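Local coordinates for protein pectate lyase II (Xanthomonas campestris pv. campestris, PDB 2QY1) that probably cleaves pectate, the acidic polysaccharide of plant cell walls, as a secreted lyase of polysaccharide lyase family 1, at residues A[215-220]-A[240-245]; A[263-268]-A[295-300]; A[163-168]-A[193-198]; A[206-211]-A[224-229]. The protein carries 2 engineered substitutions. One frame throughout, in Å; residues are numbered along the deposited sequence.

Interaction 1. Residues A[215-220]-A[240-245]; sequences LSHIYN and KIESNY
His217 overlaps the aliphatic chain of Lys240, the two side chains running the same way from paired parallel strands, with His217 CD2 3.8 Å from Lys240 CG. With CG anti to the backbone N (chi1 -174°), the imidazole leans across to the neighbouring strand, toward Glu242. There NE2 donates to Glu242 OE2 at 2.9 Å, the acceptor close to the ring plane and met nearly end-on to its C-O bond, while the carboxylate is turned 34° from the ring. Outside partners hold both: Tyr304 OH bonds His217 ND1, and Tyr306 OH shares Glu242 OE2, so the imidazole is pinned at both nitrogens.

Parallel pairing runs from Lys240 N to Ser216 O (2.9 Å), through Ile218 N to Lys240 O (2.8 Å), to Glu242 N and Ile218 O (3.0 Å). Ile218 and Ile241 face the other side of the sheet. The pairing persists past the end of the strand, where Asn220, in a left-handed backbone conformation, donates its N to Glu242 O at 3.2 Å. In this parallel beta-helix, strand 215-226 lies between strands 193-202 and 238-242, with Tyr219 stacking on His197 of the former, and Asn220 reaches Val314 of helix 314-321.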
loop_
_atom_site.group_PDB
_atom_site.type_symbol
_atom_site.label_atom_id
_atom_site.label_comp_id
_atom_site.label_asym_id
_atom_site.label_seq_id
_atom_site.Cartn_x
_atom_site.Cartn_y
_atom_site.Cartn_z
ATOM N N LEU A 215 2.367 13.287 6.655
ATOM C CA LEU A 215 2.985 12.578 7.767
ATOM C C LEU A 215 2.657 11.101 7.684
ATOM O O LEU A 215 1.542 10.724 7.311
ATOM C CB LEU A 215 2.504 13.139 9.111
ATOM C CG LEU A 215 2.670 14.640 9.372
ATOM C CD1 LEU A 215 1.936 15.042 10.642
ATOM C CD2 LEU A 215 4.140 15.038 9.445
ATOM N N SER A 216 3.632 10.266 8.026
ATOM C CA SER A 216 3.412 8.830 8.068
ATOM C C SER A 216 4.019 8.204 9.316
ATOM O O SER A 216 4.948 8.750 9.925
ATOM C CB SER A 216 3.953 8.149 6.806
ATOM O OG SER A 216 5.366 8.057 6.839
ATOM N N HIS A 217 3.466 7.058 9.690
ATOM C CA HIS A 217 4.004 6.247 10.763
ATOM C C HIS A 217 4.209 4.849 10.191
ATOM O O HIS A 217 3.250 4.159 9.846
ATOM C CB HIS A 217 3.044 6.242 11.951
ATOM C CG HIS A 217 3.571 5.541 13.164
ATOM N ND1 HIS A 217 2.742 5.008 14.126
ATOM C CD2 HIS A 217 4.837 5.284 13.574
ATOM C CE1 HIS A 217 3.474 4.460 15.080
ATOM N NE2 HIS A 217 4.747 4.609 14.767
ATOM N N ILE A 218 5.474 4.463 10.061
ATOM C CA ILE A 218 5.861 3.200 9.443
ATOM C C ILE A 218 6.521 2.332 10.516
ATOM O O ILE A 218 7.676 2.557 10.872
ATOM C CB ILE A 218 6.819 3.448 8.234
ATOM C CG1 ILE A 218 6.130 4.329 7.181
ATOM C CG2 ILE A 218 7.301 2.128 7.613
ATOM C CD1 ILE A 218 7.088 5.049 6.229
ATOM N N TYR A 219 5.777 1.362 11.048
ATOM C CA TYR A 219 6.270 0.553 12.172
ATOM C C TYR A 219 5.962 -0.935 12.048
ATOM O O TYR A 219 4.959 -1.312 11.453
ATOM C CB TYR A 219 5.783 1.114 13.525
ATOM C CG TYR A 219 4.348 0.792 13.913
ATOM C CD1 TYR A 219 4.041 -0.353 14.656
ATOM C CD2 TYR A 219 3.305 1.648 13.570
ATOM C CE1 TYR A 219 2.721 -0.649 15.017
ATOM C CE2 TYR A 219 1.988 1.368 13.934
ATOM C CZ TYR A 219 1.704 0.219 14.657
ATOM O OH TYR A 219 0.398 -0.055 15.010
ATOM N N ASN A 220 6.832 -1.769 12.618
ATOM C CA ASN A 220 6.647 -3.230 12.655
ATOM C C ASN A 220 6.486 -3.895 11.285
ATOM O O ASN A 220 5.846 -4.946 11.171
ATOM C CB ASN A 220 5.474 -3.620 13.568
ATOM C CG ASN A 220 5.775 -3.427 15.042
ATOM O OD1 ASN A 220 6.931 -3.280 15.455
ATOM N ND2 ASN A 220 4.724 -3.434 15.851
ATOM N N LYS A 240 7.694 8.799 10.772
ATOM C CA LYS A 240 8.121 8.157 12.007
ATOM C C LYS A 240 8.353 6.680 11.694
ATOM O O LYS A 240 7.405 5.923 11.475
ATOM C CB LYS A 240 7.078 8.335 13.118
ATOM C CG LYS A 240 7.511 7.762 14.459
ATOM C CD LYS A 240 6.491 8.041 15.555
ATOM C CE LYS A 240 6.986 7.542 16.906
ATOM N NZ LYS A 240 8.135 8.337 17.432
ATOM N N ILE A 241 9.625 6.290 11.656
ATOM C CA ILE A 241 10.025 4.935 11.281
ATOM C C ILE A 241 10.476 4.181 12.532
ATOM O O ILE A 241 11.552 4.441 13.073
ATOM C CB ILE A 241 11.136 4.954 10.195
ATOM C CG1 ILE A 241 10.670 5.754 8.971
ATOM C CG2 ILE A 241 11.544 3.529 9.804
ATOM C CD1 ILE A 241 11.758 6.033 7.941
ATOM N N GLU A 242 9.642 3.240 12.972
ATOM C CA GLU A 242 9.762 2.650 14.304
ATOM C C GLU A 242 9.680 1.123 14.295
ATOM O O GLU A 242 8.782 0.549 13.686
ATOM C CB GLU A 242 8.662 3.231 15.203
ATOM C CG GLU A 242 8.675 2.750 16.645
ATOM C CD GLU A 242 7.513 3.289 17.469
ATOM O OE1 GLU A 242 7.468 2.986 18.678
ATOM O OE2 GLU A 242 6.647 4.008 16.920
ATOM N N SER A 243 10.626 0.475 14.974
ATOM C CA SER A 243 10.580 -0.973 15.226
ATOM C C SER A 243 10.296 -1.852 13.999
ATOM O O SER A 243 9.559 -2.840 14.086
ATOM C CB SER A 243 9.578 -1.288 16.348
ATOM O OG SER A 243 10.004 -0.730 17.579
ATOM N N ASN A 244 10.879 -1.487 12.862
ATOM C CA ASN A 244 10.813 -2.321 11.668
ATOM C C ASN A 244 11.944 -3.349 11.691
ATOM O O ASN A 244 12.862 -3.260 12.509
ATOM C CB ASN A 244 10.884 -1.464 10.395
ATOM C CG ASN A 244 9.799 -0.398 10.337
ATOM O OD1 ASN A 244 10.034 0.763 10.671
ATOM N ND2 ASN A 244 8.607 -0.790 9.917
ATOM N N TYR A 245 11.864 -4.328 10.795
ATOM C CA TYR A 245 12.899 -5.344 10.640
ATOM C C TYR A 245 13.427 -5.251 9.211
ATOM O O TYR A 245 12.714 -5.584 8.261
ATOM C CB TYR A 245 12.307 -6.733 10.911
ATOM C CG TYR A 245 13.308 -7.854 11.128
ATOM C CD1 TYR A 245 13.468 -8.429 12.389
ATOM C CD2 TYR A 245 14.071 -8.361 10.073
ATOM C CE1 TYR A 245 14.368 -9.469 12.598
ATOM C CE2 TYR A 245 14.977 -9.399 10.272
ATOM C CZ TYR A 245 15.119 -9.947 11.537
ATOM O OH TYR A 245 16.012 -10.970 11.742
#

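Interaction 2. Residues A[263-268]-A[295-300]; sequences YWDLIN and TKVFPE
Lys296 stretches its extended chain over one face of the Tyr263 ring. Its CE sits above the middle of the ring, 3.7 Å from the centroid in a CH-pi contact, and its NZ, 4.0 Å from the same centroid, adds a cation-pi interaction. One residue earlier, Thr295 OG1 accepts a hydrogen bond from the Trp264 backbone N at 2.9 Å. A chi1 of 52° sets that hydroxyl between the threonine's own N and carbonyl carbon, where it lies over the indole face, while the methyl CG2 approaches Trp264 NE1 at 3.6 Å.

The carbonyl of Trp264 is gripped twice: Thr295 N reaches its O at 2.8 Å nearly end-on, and Lys296 N at 3.2 Å arrives from above the carbonyl plane. Farther along, Asp265 OD2 takes the Phe298 N at 2.9 Å on its anti side, fastening the loop a second time through a side chain.

Behind these contacts, strand 263-267 is bonded through its backbone to 238-242, and Ser294 OG binds Leu266 N. Phe298 in turn packs on Lys240 and Leu215. Here an irregular loop fastens onto strand 263-267, at the edge of one face of the parallel beta-helix, by backbone and side-chain hydrogen bonds.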
loop_
_atom_site.group_PDB
_atom_site.type_symbol
_atom_site.label_atom_id
_atom_site.label_comp_id
_atom_site.label_asym_id
_atom_site.label_seq_id
_atom_site.Cartn_x
_atom_site.Cartn_y
_atom_site.Cartn_z
ATOM N N TYR A 263 12.020 13.860 5.473
ATOM C CA TYR A 263 12.710 13.658 6.749
ATOM C C TYR A 263 12.173 12.451 7.512
ATOM O O TYR A 263 11.089 11.946 7.210
ATOM C CB TYR A 263 12.609 14.926 7.608
ATOM C CG TYR A 263 13.027 16.184 6.877
ATOM C CD1 TYR A 263 14.356 16.607 6.881
ATOM C CD2 TYR A 263 12.096 16.945 6.166
ATOM C CE1 TYR A 263 14.745 17.760 6.202
ATOM C CE2 TYR A 263 12.477 18.096 5.482
ATOM C CZ TYR A 263 13.800 18.497 5.504
ATOM O OH TYR A 263 14.179 19.635 4.830
ATOM N N TRP A 264 12.941 11.986 8.496
ATOM C CA TRP A 264 12.567 10.797 9.262
ATOM C C TRP A 264 12.927 10.853 10.744
ATOM O O TRP A 264 13.947 11.427 11.132
ATOM C CB TRP A 264 13.149 9.526 8.628
ATOM C CG TRP A 264 14.579 9.644 8.196
ATOM C CD1 TRP A 264 15.686 9.583 8.989
ATOM C CD2 TRP A 264 15.055 9.834 6.858
ATOM N NE1 TRP A 264 16.826 9.727 8.231
ATOM C CE2 TRP A 264 16.466 9.880 6.918
ATOM C CE3 TRP A 264 14.425 9.966 5.612
ATOM C CZ2 TRP A 264 17.260 10.057 5.781
ATOM C CZ3 TRP A 264 15.216 10.145 4.481
ATOM C CH2 TRP A 264 16.618 10.185 4.574
ATOM N N ASP A 265 12.060 10.249 11.554
ATOM C CA ASP A 265 12.280 10.060 12.981
ATOM C C ASP A 265 12.458 8.557 13.208
ATOM O O ASP A 265 11.502 7.781 13.102
ATOM C CB ASP A 265 11.077 10.597 13.770
ATOM C CG ASP A 265 11.371 10.793 15.252
ATOM O OD1 ASP A 265 12.274 10.124 15.796
ATOM O OD2 ASP A 265 10.680 11.621 15.883
ATOM N N LEU A 266 13.694 8.158 13.496
ATOM C CA LEU A 266 14.062 6.746 13.601
ATOM C C LEU A 266 14.213 6.301 15.051
ATOM O O LEU A 266 14.924 6.937 15.827
ATOM C CB LEU A 266 15.365 6.478 12.838
ATOM C CG LEU A 266 15.360 6.553 11.306
ATOM C CD1 LEU A 266 16.768 6.785 10.777
ATOM C CD2 LEU A 266 14.766 5.300 10.690
ATOM N N ILE A 267 13.528 5.217 15.414
ATOM C CA ILE A 267 13.659 4.623 16.750
ATOM C C ILE A 267 13.452 3.108 16.709
ATOM O O ILE A 267 12.536 2.615 16.044
ATOM C CB ILE A 267 12.667 5.224 17.805
ATOM C CG1 ILE A 267 12.180 6.634 17.437
ATOM C CG2 ILE A 267 13.301 5.221 19.201
ATOM C CD1 ILE A 267 10.931 6.663 16.563
ATOM N N ASN A 268 14.320 2.386 17.416
ATOM C CA ASN A 268 14.158 0.949 17.697
ATOM C C ASN A 268 14.064 0.007 16.492
ATOM O O ASN A 268 13.554 -1.107 16.615
ATOM C CB ASN A 268 12.965 0.712 18.642
ATOM C CG ASN A 268 13.172 1.317 20.018
ATOM O OD1 ASN A 268 14.304 1.475 20.482
ATOM N ND2 ASN A 268 12.073 1.653 20.684
ATOM N N THR A 295 16.489 12.689 11.102
ATOM C CA THR A 295 16.701 13.988 10.452
ATOM C C THR A 295 15.674 15.040 10.883
ATOM O O THR A 295 15.909 16.241 10.733
ATOM C CB THR A 295 16.744 13.873 8.913
ATOM O OG1 THR A 295 15.581 13.175 8.448
ATOM C CG2 THR A 295 17.998 13.124 8.471
ATOM N N LYS A 296 14.543 14.577 11.410
ATOM C CA LYS A 296 13.551 15.448 12.044
ATOM C C LYS A 296 12.762 14.699 13.107
ATOM O O LYS A 296 12.525 13.496 12.985
ATOM C CB LYS A 296 12.577 16.035 11.018
ATOM C CG LYS A 296 12.931 17.429 10.538
ATOM C CD LYS A 296 11.802 18.027 9.714
ATOM C CE LYS A 296 12.227 19.331 9.058
ATOM N NZ LYS A 296 11.130 19.910 8.238
ATOM N N VAL A 297 12.361 15.420 14.152
ATOM C CA VAL A 297 11.430 14.885 15.136
ATOM C C VAL A 297 10.010 14.962 14.563
ATOM O O VAL A 297 9.648 15.946 13.912
ATOM C CB VAL A 297 11.552 15.612 16.512
ATOM C CG1 VAL A 297 11.172 17.093 16.409
ATOM C CG2 VAL A 297 10.724 14.909 17.582
ATOM N N PHE A 298 9.226 13.909 14.778
ATOM C CA PHE A 298 7.831 13.893 14.348
ATOM C C PHE A 298 7.103 15.082 14.987
ATOM O O PHE A 298 7.066 15.196 16.213
ATOM C CB PHE A 298 7.174 12.565 14.716
ATOM C CG PHE A 298 5.924 12.273 13.942
ATOM C CD1 PHE A 298 5.988 11.831 12.621
ATOM C CD2 PHE A 298 4.677 12.429 14.534
ATOM C CE1 PHE A 298 4.827 11.555 11.904
ATOM C CE2 PHE A 298 3.509 12.158 13.824
ATOM C CZ PHE A 298 3.587 11.720 12.508
ATOM N N PRO A 299 6.536 15.976 14.152
ATOM C CA PRO A 299 6.142 17.327 14.580
ATOM C C PRO A 299 4.903 17.419 15.478
ATOM O O PRO A 299 4.674 18.461 16.095
ATOM C CB PRO A 299 5.886 18.046 13.253
ATOM C CG PRO A 299 5.450 16.963 12.328
ATOM C CD PRO A 299 6.221 15.736 12.730
ATOM N N GLU A 300 4.116 16.348 15.550
ATOM C CA GLU A 300 2.883 16.362 16.337
ATOM C C GLU A 300 2.543 14.997 16.929
ATOM O O GLU A 300 3.135 13.980 16.559
ATOM C CB GLU A 300 1.711 16.874 15.490
ATOM C CG GLU A 300 1.334 15.968 14.319
ATOM C CD GLU A 300 0.208 16.535 13.475
ATOM O OE1 GLU A 300 -0.671 15.754 13.060
ATOM O OE2 GLU A 300 0.200 17.759 13.226
#

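Interaction 3. Residues A[163-168]-A[193-198]; sequences HVTVSY and RTTYHH
Tyr168 and His198 lie side by side with their rings nearly parallel, 5° between planes, yet slid so far that they barely overlap; their centroids are 4.7 Å apart. The slide puts aliphatic carbon over aromatic face: His198 CB stands 3.5 Å from the Tyr168 ring centroid, and the Tyr168 hydroxyl hangs over the imidazole of His198. His197 is set steeply to the Tyr168 ring, meeting it obliquely. A chi1 of 74° tucks its CG between backbone N and carbonyl carbon and swings the imidazole back across the neighbouring strand, so that Ser167 CB touches one face, 3.4 Å from His197 NE2.

Both nitrogens of that imidazole are engaged. His197 ND1 and His198 ND1 share an almost straight hydrogen bond of 3.0 Å (176°), each atom in the plane of the other ring, which fixes the two rotations together. On the far edge, His197 NE2 holds a water at 2.9 Å, and this water donates to Ser167 OG, an oxygen also bound by Asp132 and Trp130. His198 NE2 is anchored on Thr309.

On the other face of the sheet Val166 lies alongside Tyr196, with Val166 CB 3.7 Å from Tyr196 CD2, while Tyr196 OH turns to Asn180. Where the pair begins, Arg193 CB rests over the His163 ring. Five backbone bonds, among them Val166 N to Thr195 O at 2.7 Å, keep the parallel strands in step. Strand 129-137 flanks 164-174 and strand 215-226 flanks 193-202, so the contact joins two interior coils of the beta-helix.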
loop_
_atom_site.group_PDB
_atom_site.type_symbol
_atom_site.label_atom_id
_atom_site.label_comp_id
_atom_site.label_asym_id
_atom_site.label_seq_id
_atom_site.Cartn_x
_atom_site.Cartn_y
_atom_site.Cartn_z
ATOM N N HIS A 163 -5.889 9.876 6.536
ATOM C CA HIS A 163 -6.332 8.988 7.620
ATOM C C HIS A 163 -6.585 7.558 7.160
ATOM O O HIS A 163 -7.728 7.093 7.054
ATOM C CB HIS A 163 -7.503 9.600 8.391
ATOM C CG HIS A 163 -7.120 10.825 9.156
ATOM N ND1 HIS A 163 -7.243 12.095 8.638
ATOM C CD2 HIS A 163 -6.568 10.971 10.385
ATOM C CE1 HIS A 163 -6.806 12.974 9.524
ATOM N NE2 HIS A 163 -6.387 12.317 10.591
ATOM N N VAL A 164 -5.477 6.873 6.897
ATOM C CA VAL A 164 -5.464 5.545 6.299
ATOM C C VAL A 164 -4.538 4.635 7.096
ATOM O O VAL A 164 -3.454 5.051 7.514
ATOM C CB VAL A 164 -4.979 5.611 4.822
ATOM C CG1 VAL A 164 -4.849 4.220 4.208
ATOM C CG2 VAL A 164 -5.928 6.475 3.985
ATOM N N THR A 165 -4.982 3.400 7.320
ATOM C CA THR A 165 -4.117 2.354 7.849
ATOM C C THR A 165 -3.888 1.285 6.783
ATOM O O THR A 165 -4.835 0.734 6.219
ATOM C CB THR A 165 -4.673 1.725 9.147
ATOM O OG1 THR A 165 -4.536 2.658 10.222
ATOM C CG2 THR A 165 -3.912 0.450 9.510
ATOM N N VAL A 166 -2.612 1.030 6.510
ATOM C CA VAL A 166 -2.177 -0.009 5.593
ATOM C C VAL A 166 -1.471 -1.048 6.465
ATOM O O VAL A 166 -0.313 -0.860 6.844
ATOM C CB VAL A 166 -1.206 0.573 4.522
ATOM C CG1 VAL A 166 -0.682 -0.510 3.597
ATOM C CG2 VAL A 166 -1.888 1.685 3.719
ATOM N N SER A 167 -2.175 -2.131 6.796
ATOM C CA SER A 167 -1.677 -3.085 7.789
ATOM C C SER A 167 -1.762 -4.552 7.369
ATOM O O SER A 167 -2.699 -4.960 6.681
ATOM C CB SER A 167 -2.399 -2.887 9.123
ATOM O OG SER A 167 -3.805 -3.017 8.965
ATOM N N TYR A 168 -0.770 -5.333 7.800
ATOM C CA TYR A 168 -0.730 -6.788 7.593
ATOM C C TYR A 168 -0.899 -7.228 6.137
ATOM O O TYR A 168 -1.449 -8.297 5.867
ATOM C CB TYR A 168 -1.762 -7.497 8.479
ATOM C CG TYR A 168 -1.531 -7.322 9.962
ATOM C CD1 TYR A 168 -0.717 -8.204 10.666
ATOM C CD2 TYR A 168 -2.135 -6.279 10.663
ATOM C CE1 TYR A 168 -0.506 -8.054 12.032
ATOM C CE2 TYR A 168 -1.925 -6.118 12.034
ATOM C CZ TYR A 168 -1.107 -7.009 12.706
ATOM O OH TYR A 168 -0.891 -6.861 14.056
ATOM N N ARG A 193 -2.194 11.393 6.031
ATOM C CA ARG A 193 -1.849 10.857 7.340
ATOM C C ARG A 193 -2.009 9.348 7.231
ATOM O O ARG A 193 -3.130 8.841 7.186
ATOM C CB ARG A 193 -2.781 11.418 8.423
ATOM C CG ARG A 193 -2.769 12.944 8.586
ATOM C CD ARG A 193 -1.451 13.446 9.158
ATOM N NE ARG A 193 -1.477 14.884 9.423
ATOM C CZ ARG A 193 -1.131 15.822 8.543
ATOM N NH1 ARG A 193 -0.729 15.487 7.322
ATOM N NH2 ARG A 193 -1.187 17.103 8.888
ATOM N N THR A 194 -0.885 8.638 7.176
ATOM C CA THR A 194 -0.889 7.214 6.856
ATOM C C THR A 194 -0.080 6.392 7.851
ATOM O O THR A 194 1.061 6.730 8.176
ATOM C CB THR A 194 -0.329 6.959 5.438
ATOM O OG1 THR A 194 -0.786 7.984 4.547
ATOM C CG2 THR A 194 -0.766 5.594 4.912
ATOM N N THR A 195 -0.677 5.303 8.324
ATOM C CA THR A 195 0.042 4.338 9.137
ATOM C C THR A 195 0.266 3.061 8.328
ATOM O O THR A 195 -0.690 2.428 7.887
ATOM C CB THR A 195 -0.716 4.013 10.441
ATOM O OG1 THR A 195 -1.057 5.231 11.116
ATOM C CG2 THR A 195 0.141 3.147 11.357
ATOM N N TYR A 196 1.534 2.713 8.121
ATOM C CA TYR A 196 1.914 1.437 7.521
ATOM C C TYR A 196 2.472 0.545 8.621
ATOM O O TYR A 196 3.539 0.839 9.163
ATOM C CB TYR A 196 3.008 1.630 6.466
ATOM C CG TYR A 196 2.650 2.495 5.275
ATOM C CD1 TYR A 196 2.838 3.877 5.309
ATOM C CD2 TYR A 196 2.165 1.925 4.100
ATOM C CE1 TYR A 196 2.530 4.669 4.208
ATOM C CE2 TYR A 196 1.854 2.707 2.993
ATOM C CZ TYR A 196 2.036 4.076 3.055
ATOM O OH TYR A 196 1.732 4.853 1.963
ATOM N N HIS A 197 1.779 -0.538 8.963
ATOM C CA HIS A 197 2.319 -1.442 9.985
ATOM C C HIS A 197 2.067 -2.926 9.756
ATOM O O HIS A 197 1.060 -3.314 9.160
ATOM C CB HIS A 197 1.900 -1.017 11.400
ATOM C CG HIS A 197 0.469 -1.301 11.733
ATOM N ND1 HIS A 197 0.070 -2.459 12.366
ATOM C CD2 HIS A 197 -0.654 -0.570 11.544
ATOM C CE1 HIS A 197 -1.239 -2.435 12.540
ATOM N NE2 HIS A 197 -1.703 -1.299 12.052
ATOM N N HIS A 198 3.014 -3.738 10.229
ATOM C CA HIS A 198 2.964 -5.203 10.132
ATOM C C HIS A 198 2.813 -5.728 8.700
ATOM O O HIS A 198 2.300 -6.830 8.484
ATOM C CB HIS A 198 1.881 -5.777 11.052
ATOM C CG HIS A 198 2.222 -5.705 12.508
ATOM N ND1 HIS A 198 1.808 -4.670 13.318
ATOM C CD2 HIS A 198 2.934 -6.541 13.301
ATOM C CE1 HIS A 198 2.249 -4.872 14.548
ATOM N NE2 HIS A 198 2.937 -5.999 14.563
HETATM O O HOH W 1 -4.448 -2.266 11.895
#

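Interaction 4. Residues A[206-211]-A[224-229]; sequences SRVPLQ and NNVTTS
Ser206 and Ser229 bring their CA atoms within 4.9 Å where two successive turns of the parallel beta-helix come together, but no direct hydrogen bond joins the two segments. The closest backbone approach is instead a CA-H...O contact, from Ser206 CA to Ser229 O at 3.3 Å, with an angle of 174° at the hydrogen. Segment 206-211 then leaves strand geometry: Arg207 takes up positive phi and the peptide bond between Val208 and Pro209 is cis, before strand 210-212 begins. Segment 224-229 has its own corner at Asn225, after which Thr227 and Thr228 lead round to Ser229.

Among the side chains, Val208 points across and slides past Val226 in the opposite direction, with Val208 CG2 3.9 Å from Val226 CG1. The same methyl lies 3.7 Å from Ser229 O, so one methyl touches both the valine and the serine carbonyl oxygen. Backbone hydrogen bonds tie Val208 to Gly230 and Ser206 to Val177.

The CB of Arg207 points away from segment 224-229, and its side chain lies about 5 Å from a bound phosphate that probably came from the crystallisation liquor. Its backbone still reaches across through one water: Arg207 N donates to this water at 2.8 Å, and the water is hydrogen-bonded to Ser229 OG at 2.7 Å.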
loop_
_atom_site.group_PDB
_atom_site.type_symbol
_atom_site.label_atom_id
_atom_site.label_comp_id
_atom_site.label_asym_id
_atom_site.label_seq_id
_atom_site.Cartn_x
_atom_site.Cartn_y
_atom_site.Cartn_z
ATOM N N SER A 206 11.205 -1.004 -5.305
ATOM C CA SER A 206 11.181 0.363 -4.782
ATOM C C SER A 206 9.793 0.818 -4.336
ATOM O O SER A 206 8.808 0.088 -4.494
ATOM C CB SER A 206 11.736 1.341 -5.826
ATOM O OG SER A 206 10.826 1.495 -6.902
ATOM N N ARG A 207 9.740 2.037 -3.792
ATOM C CA ARG A 207 8.514 2.654 -3.272
ATOM C C ARG A 207 7.961 1.852 -2.099
ATOM O O ARG A 207 6.875 1.278 -2.189
ATOM C CB ARG A 207 7.429 2.774 -4.351
ATOM C CG ARG A 207 7.772 3.568 -5.599
ATOM C CD ARG A 207 6.487 3.756 -6.386
ATOM N NE ARG A 207 6.660 4.447 -7.661
ATOM C CZ ARG A 207 5.702 4.561 -8.580
ATOM N NH1 ARG A 207 4.500 4.018 -8.377
ATOM N NH2 ARG A 207 5.945 5.203 -9.712
ATOM N N VAL A 208 8.700 1.812 -0.993
ATOM C CA VAL A 208 8.294 0.971 0.134
ATOM C C VAL A 208 8.161 1.714 1.483
ATOM O O VAL A 208 8.756 1.299 2.479
ATOM C CB VAL A 208 9.217 -0.279 0.283
ATOM C CG1 VAL A 208 8.420 -1.446 0.797
ATOM C CG2 VAL A 208 9.861 -0.668 -1.051
ATOM N N PRO A 209 7.370 2.805 1.533
ATOM C CA PRO A 209 6.641 3.493 0.471
ATOM C C PRO A 209 7.439 4.648 -0.138
ATOM O O PRO A 209 8.445 5.077 0.429
ATOM C CB PRO A 209 5.428 4.052 1.211
ATOM C CG PRO A 209 5.961 4.377 2.581
ATOM C CD PRO A 209 7.122 3.437 2.844
ATOM N N LEU A 210 6.997 5.130 -1.295
ATOM C CA LEU A 210 7.452 6.419 -1.789
ATOM C C LEU A 210 6.490 7.443 -1.205
ATOM O O LEU A 210 5.310 7.464 -1.562
ATOM C CB LEU A 210 7.433 6.467 -3.326
ATOM C CG LEU A 210 8.108 7.631 -4.069
ATOM C CD1 LEU A 210 8.057 7.386 -5.575
ATOM C CD2 LEU A 210 7.502 8.999 -3.738
ATOM N N GLN A 211 6.989 8.275 -0.296
ATOM C CA GLN A 211 6.155 9.278 0.356
ATOM C C GLN A 211 6.498 10.683 -0.122
ATOM O O GLN A 211 7.646 11.118 -0.026
ATOM C CB GLN A 211 6.290 9.189 1.882
ATOM C CG GLN A 211 5.436 10.204 2.646
ATOM C CD GLN A 211 5.733 10.241 4.135
ATOM O OE1 GLN A 211 6.335 9.319 4.685
ATOM N NE2 GLN A 211 5.306 11.312 4.795
ATOM N N ASN A 224 12.581 -7.527 3.175
ATOM C CA ASN A 224 13.570 -8.517 2.756
ATOM C C ASN A 224 13.671 -8.559 1.242
ATOM O O ASN A 224 12.659 -8.665 0.553
ATOM C CB ASN A 224 13.226 -9.905 3.306
ATOM C CG ASN A 224 14.313 -10.935 3.030
ATOM O OD1 ASN A 224 14.024 -12.066 2.633
ATOM N ND2 ASN A 224 15.568 -10.549 3.242
ATOM N N ASN A 225 14.901 -8.480 0.738
ATOM C CA ASN A 225 15.169 -8.458 -0.701
ATOM C C ASN A 225 14.462 -7.298 -1.411
ATOM O O ASN A 225 13.639 -7.490 -2.311
ATOM C CB ASN A 225 14.877 -9.825 -1.339
ATOM C CG ASN A 225 15.843 -10.902 -0.868
ATOM O OD1 ASN A 225 15.431 -11.970 -0.406
ATOM N ND2 ASN A 225 17.134 -10.619 -0.965
ATOM N N VAL A 226 14.793 -6.091 -0.961
ATOM C CA VAL A 226 14.329 -4.849 -1.565
ATOM C C VAL A 226 15.542 -4.265 -2.278
ATOM O O VAL A 226 16.515 -3.860 -1.638
ATOM C CB VAL A 226 13.774 -3.872 -0.501
ATOM C CG1 VAL A 226 13.177 -2.639 -1.154
ATOM C CG2 VAL A 226 12.740 -4.569 0.389
ATOM N N THR A 227 15.484 -4.239 -3.607
ATOM C CA THR A 227 16.705 -4.168 -4.417
ATOM C C THR A 227 17.128 -2.787 -4.935
ATOM O O THR A 227 18.290 -2.607 -5.319
ATOM C CB THR A 227 16.657 -5.176 -5.591
ATOM O OG1 THR A 227 15.459 -4.975 -6.350
ATOM C CG2 THR A 227 16.689 -6.612 -5.068
ATOM N N THR A 228 16.213 -1.820 -4.937
ATOM C CA THR A 228 16.535 -0.473 -5.423
ATOM C C THR A 228 16.549 0.547 -4.286
ATOM O O THR A 228 17.546 1.239 -4.083
ATOM C CB THR A 228 15.585 -0.022 -6.572
ATOM O OG1 THR A 228 15.805 -0.845 -7.725
ATOM C CG2 THR A 228 15.822 1.436 -6.955
ATOM N N SER A 229 15.436 0.637 -3.561
ATOM C CA SER A 229 15.311 1.529 -2.408
ATOM C C SER A 229 14.076 1.160 -1.596
ATOM O O SER A 229 13.105 0.623 -2.140
ATOM C CB SER A 229 15.238 2.994 -2.846
ATOM O OG SER A 229 14.160 3.206 -3.739
HETATM O O HOH W 2 11.783 3.531 -2.589
#

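Interactions 1 and 3 are buried and belong to one face of the beta-helix, where strands 193-202 and 215-226 are neighbours; backbone bonds such as that between His217 O and Tyr196 N join them. Their chemistry combines parallel pairing with histidines fixed by hydrogen bonds. Interaction 2 continues that face to its edge, Ile241 N bonding Asp265 O, but lies at the surface and relies on side-chain acceptors that bind backbone N-H groups and on cation-pi contact. Interaction 4, partly buried, shares strand 215-226 with interaction 1 but sits beyond its corner and uses apolar contact and water in place of direct bonds; Ser216 OG to Gln211 OE1 ties the two. Interactions 2 and 4 do not touch, their nearest atoms being about 6 Å apart.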